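Long-range contact in sperm-specific class P protein 34 (Caenorhabditis elegans, PDB 1M1S), which is of unknown function but belongs to the major sperm protein family of nematodes, whose best-known members polymerise to drive crawling of amoeboid sperm: residues Q85-P90 with M97-A102. Sequence-based numbering, arbitrary orientation.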
ATOM      1  N   GLN A  85      -0.935  -2.666  -5.477  1.00 35.00           N
ATOM      2  CA  GLN A  85      -0.981  -3.783  -6.423  1.00 35.00           C
ATOM      3  C   GLN A  85      -0.127  -4.872  -5.803  1.00 35.00           C
ATOM      4  O   GLN A  85       0.813  -4.557  -5.069  1.00 35.00           O
ATOM      5  CB  GLN A  85      -0.377  -3.400  -7.775  1.00 35.00           C
ATOM      6  CG  GLN A  85      -1.086  -2.261  -8.512  1.00 35.00           C
ATOM      7  CD  GLN A  85      -0.684  -2.174  -9.978  1.00 35.00           C
ATOM      8  OE1 GLN A  85       0.455  -2.481 -10.337  1.00 35.00           O
ATOM      9  NE2 GLN A  85      -1.633  -1.782 -10.839  1.00 35.00           N
ATOM     10  N   TYR A  86      -0.469  -6.138  -6.039  1.00 35.00           N
ATOM     11  CA  TYR A  86       0.333  -7.248  -5.502  1.00 35.00           C
ATOM     12  C   TYR A  86       0.610  -8.314  -6.533  1.00 35.00           C
ATOM     13  O   TYR A  86       0.049  -8.297  -7.619  1.00 35.00           O
ATOM     14  CB  TYR A  86      -0.277  -7.887  -4.241  1.00 35.00           C
ATOM     15  CG  TYR A  86      -1.692  -8.364  -4.391  1.00 35.00           C
ATOM     16  CD1 TYR A  86      -1.992  -9.666  -4.845  1.00 35.00           C
ATOM     17  CD2 TYR A  86      -2.746  -7.505  -4.096  1.00 35.00           C
ATOM     18  CE1 TYR A  86      -3.328 -10.077  -5.005  1.00 35.00           C
ATOM     19  CE2 TYR A  86      -4.058  -7.902  -4.240  1.00 35.00           C
ATOM     20  CZ  TYR A  86      -4.345  -9.172  -4.699  1.00 35.00           C
ATOM     21  OH  TYR A  86      -5.659  -9.480  -4.899  1.00 35.00           O
ATOM     22  N   ALA A  87       1.456  -9.264  -6.177  1.00 35.00           N
ATOM     23  CA  ALA A  87       1.791 -10.327  -7.096  1.00 35.00           C
ATOM     24  C   ALA A  87       2.385 -11.423  -6.265  1.00 35.00           C
ATOM     25  O   ALA A  87       2.976 -11.132  -5.244  1.00 35.00           O
ATOM     26  CB  ALA A  87       2.828  -9.826  -8.075  1.00 35.00           C
ATOM     27  N   GLU A  88       2.242 -12.674  -6.691  1.00 35.00           N
ATOM     28  CA  GLU A  88       2.823 -13.805  -5.972  1.00 35.00           C
ATOM     29  C   GLU A  88       4.257 -13.947  -6.398  1.00 35.00           C
ATOM     30  O   GLU A  88       4.575 -13.739  -7.564  1.00 35.00           O
ATOM     31  CB  GLU A  88       2.079 -15.064  -6.308  1.00 35.00           C
ATOM     32  CG  GLU A  88       0.786 -15.140  -5.590  1.00 35.00           C
ATOM     33  CD  GLU A  88      -0.235 -15.931  -6.362  1.00 35.00           C
ATOM     34  OE1 GLU A  88       0.177 -16.849  -7.108  1.00 35.00           O
ATOM     35  OE2 GLU A  88      -1.445 -15.618  -6.238  1.00 35.00           O
ATOM     36  N   VAL A  89       5.138 -14.269  -5.461  1.00 35.00           N
ATOM     37  CA  VAL A  89       6.546 -14.398  -5.799  1.00 35.00           C
ATOM     38  C   VAL A  89       7.234 -15.600  -5.140  1.00 35.00           C
ATOM     39  O   VAL A  89       6.905 -15.970  -3.993  1.00 35.00           O
ATOM     40  CB  VAL A  89       7.334 -13.091  -5.431  1.00 35.00           C
ATOM     41  CG1 VAL A  89       6.839 -11.909  -6.254  1.00 35.00           C
ATOM     42  CG2 VAL A  89       7.231 -12.786  -3.952  1.00 35.00           C
ATOM     43  N   PRO A  90       8.180 -16.246  -5.866  1.00 35.00           N
ATOM     44  CA  PRO A  90       8.876 -17.393  -5.277  1.00 35.00           C
ATOM     45  C   PRO A  90       9.760 -16.836  -4.195  1.00 35.00           C
ATOM     46  O   PRO A  90      10.196 -15.676  -4.292  1.00 35.00           O
ATOM     47  CB  PRO A  90       9.763 -17.878  -6.415  1.00 35.00           C
ATOM     48  CG  PRO A  90       9.072 -17.392  -7.629  1.00 35.00           C
ATOM     49  CD  PRO A  90       8.656 -16.018  -7.243  1.00 35.00           C
HETATM   50  N   MSE A  97      10.342  -5.054  -7.135  1.00 35.00           N
HETATM   51  CA  MSE A  97       9.964  -4.423  -8.398  1.00 35.00           C
HETATM   52  C   MSE A  97       9.924  -5.360  -9.593  1.00 35.00           C
HETATM   53  O   MSE A  97       9.303  -5.016 -10.594  1.00 35.00           O
HETATM   54  CB  MSE A  97      10.871  -3.237  -8.749  1.00 35.00           C
HETATM   55  CG  MSE A  97      10.956  -2.183  -7.688  1.00 35.00           C
HETATM   56 SE   MSE A  97      11.994  -0.616  -8.271  1.00 35.00          SE
HETATM   57  CE  MSE A  97      13.177  -0.561  -6.653  1.00 35.00           C
ATOM     58  N   ALA A  98      10.606  -6.506  -9.507  1.00 35.00           N
ATOM     59  CA  ALA A  98      10.659  -7.470 -10.611  1.00 35.00           C
ATOM     60  C   ALA A  98       9.302  -7.904 -11.181  1.00 35.00           C
ATOM     61  O   ALA A  98       9.080  -7.767 -12.391  1.00 35.00           O
ATOM     62  CB  ALA A  98      11.511  -8.666 -10.251  1.00 35.00           C
ATOM     63  N   PRO A  99       8.352  -8.358 -10.322  1.00 35.00           N
ATOM     64  CA  PRO A  99       7.066  -8.755 -10.914  1.00 35.00           C
ATOM     65  C   PRO A  99       6.187  -7.576 -11.385  1.00 35.00           C
ATOM     66  O   PRO A  99       5.149  -7.795 -11.987  1.00 35.00           O
ATOM     67  CB  PRO A  99       6.405  -9.568  -9.791  1.00 35.00           C
ATOM     68  CG  PRO A  99       6.894  -8.901  -8.590  1.00 35.00           C
ATOM     69  CD  PRO A  99       8.367  -8.675  -8.880  1.00 35.00           C
ATOM     70  N   PHE A 100       6.608  -6.338 -11.122  1.00 35.00           N
ATOM     71  CA  PHE A 100       5.835  -5.160 -11.548  1.00 35.00           C
ATOM     72  C   PHE A 100       6.398  -4.543 -12.822  1.00 35.00           C
ATOM     73  O   PHE A 100       5.642  -4.086 -13.675  1.00 35.00           O
ATOM     74  CB  PHE A 100       5.711  -4.134 -10.414  1.00 35.00           C
ATOM     75  CG  PHE A 100       4.993  -4.668  -9.207  1.00 35.00           C
ATOM     76  CD1 PHE A 100       5.687  -4.889  -8.016  1.00 35.00           C
ATOM     77  CD2 PHE A 100       3.649  -5.037  -9.289  1.00 35.00           C
ATOM     78  CE1 PHE A 100       5.071  -5.481  -6.912  1.00 35.00           C
ATOM     79  CE2 PHE A 100       3.009  -5.633  -8.194  1.00 35.00           C
ATOM     80  CZ  PHE A 100       3.730  -5.859  -6.997  1.00 35.00           C
ATOM     81  N   LYS A 101       7.727  -4.553 -12.946  1.00 35.00           N
ATOM     82  CA  LYS A 101       8.435  -4.076 -14.137  1.00 35.00           C
ATOM     83  C   LYS A 101       8.083  -5.090 -15.235  1.00 35.00           C
ATOM     84  O   LYS A 101       8.344  -4.869 -16.425  1.00 35.00           O
ATOM     85  CB  LYS A 101       9.958  -4.124 -13.893  1.00 35.00           C
ATOM     86  CG  LYS A 101      10.548  -3.027 -13.018  1.00 35.00           C
ATOM     87  CD  LYS A 101      12.054  -3.230 -12.824  1.00 35.00           C
ATOM     88  CE  LYS A 101      12.728  -1.947 -12.377  1.00 35.00           C
ATOM     89  NZ  LYS A 101      14.156  -2.155 -12.078  1.00 35.00           N
ATOM     90  N   ALA A 102       7.554  -6.231 -14.774  1.00 35.00           N
ATOM     91  CA  ALA A 102       7.148  -7.369 -15.597  1.00 35.00           C
ATOM     92  C   ALA A 102       5.680  -7.346 -16.003  1.00 35.00           C
ATOM     93  O   ALA A 102       5.271  -8.099 -16.897  1.00 35.00           O
ATOM     94  CB  ALA A 102       7.433  -8.674 -14.853  1.00 35.00           C
TER
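F100 and P99 pack from the short helical turn 98-101 onto the strand 79-89; the side-chain packing is apolar, with the ring also set against strand backbone, and no hydrogen bond passes between the two segments. F100 brings the far end of its ring to the strand backbone: CZ of F100 lies 3.7 Å from O of Q85, approached obliquely, and Y86 CA sits at the ring edge, close to its plane, 4.0 Å from the same CZ. The CG of F100 stands anti to its own carbonyl carbon (chi1 -61°), a turn that carries the ring from the helix down to the strand although its CB does not point there. CE2 of F100 lies 4.1 Å from CB of Q85 and 4.2 Å from CB of A87, and A40 of the adjoining strand 38-45 also touches the phenylalanine. P99 fills the next place along the strand. CB of P99 meets CB of A87 at 4.0 Å, CG of P99 meets CG1 of V89 at 3.8 Å, and CG of P99 also lies over one face of the F100 ring, toward its rim, so the two helix residues pack against each other as well as on the strand. With an alanine in place of F100, the backbone at Q85 and Y86 would probably lose its apolar cover and P99 the ring beneath its CG. This compact patch contrasts with K101 and A102, which are exposed and make no contact with segment 85-90. Within this weakly bonded turn the O of M97 accepts from F100 N and K101 N. The arrangement is a short helical turn in the connection between strands 79-89 and 107-115, packed on the immunoglobulin-like beta sandwich of the MSP domain.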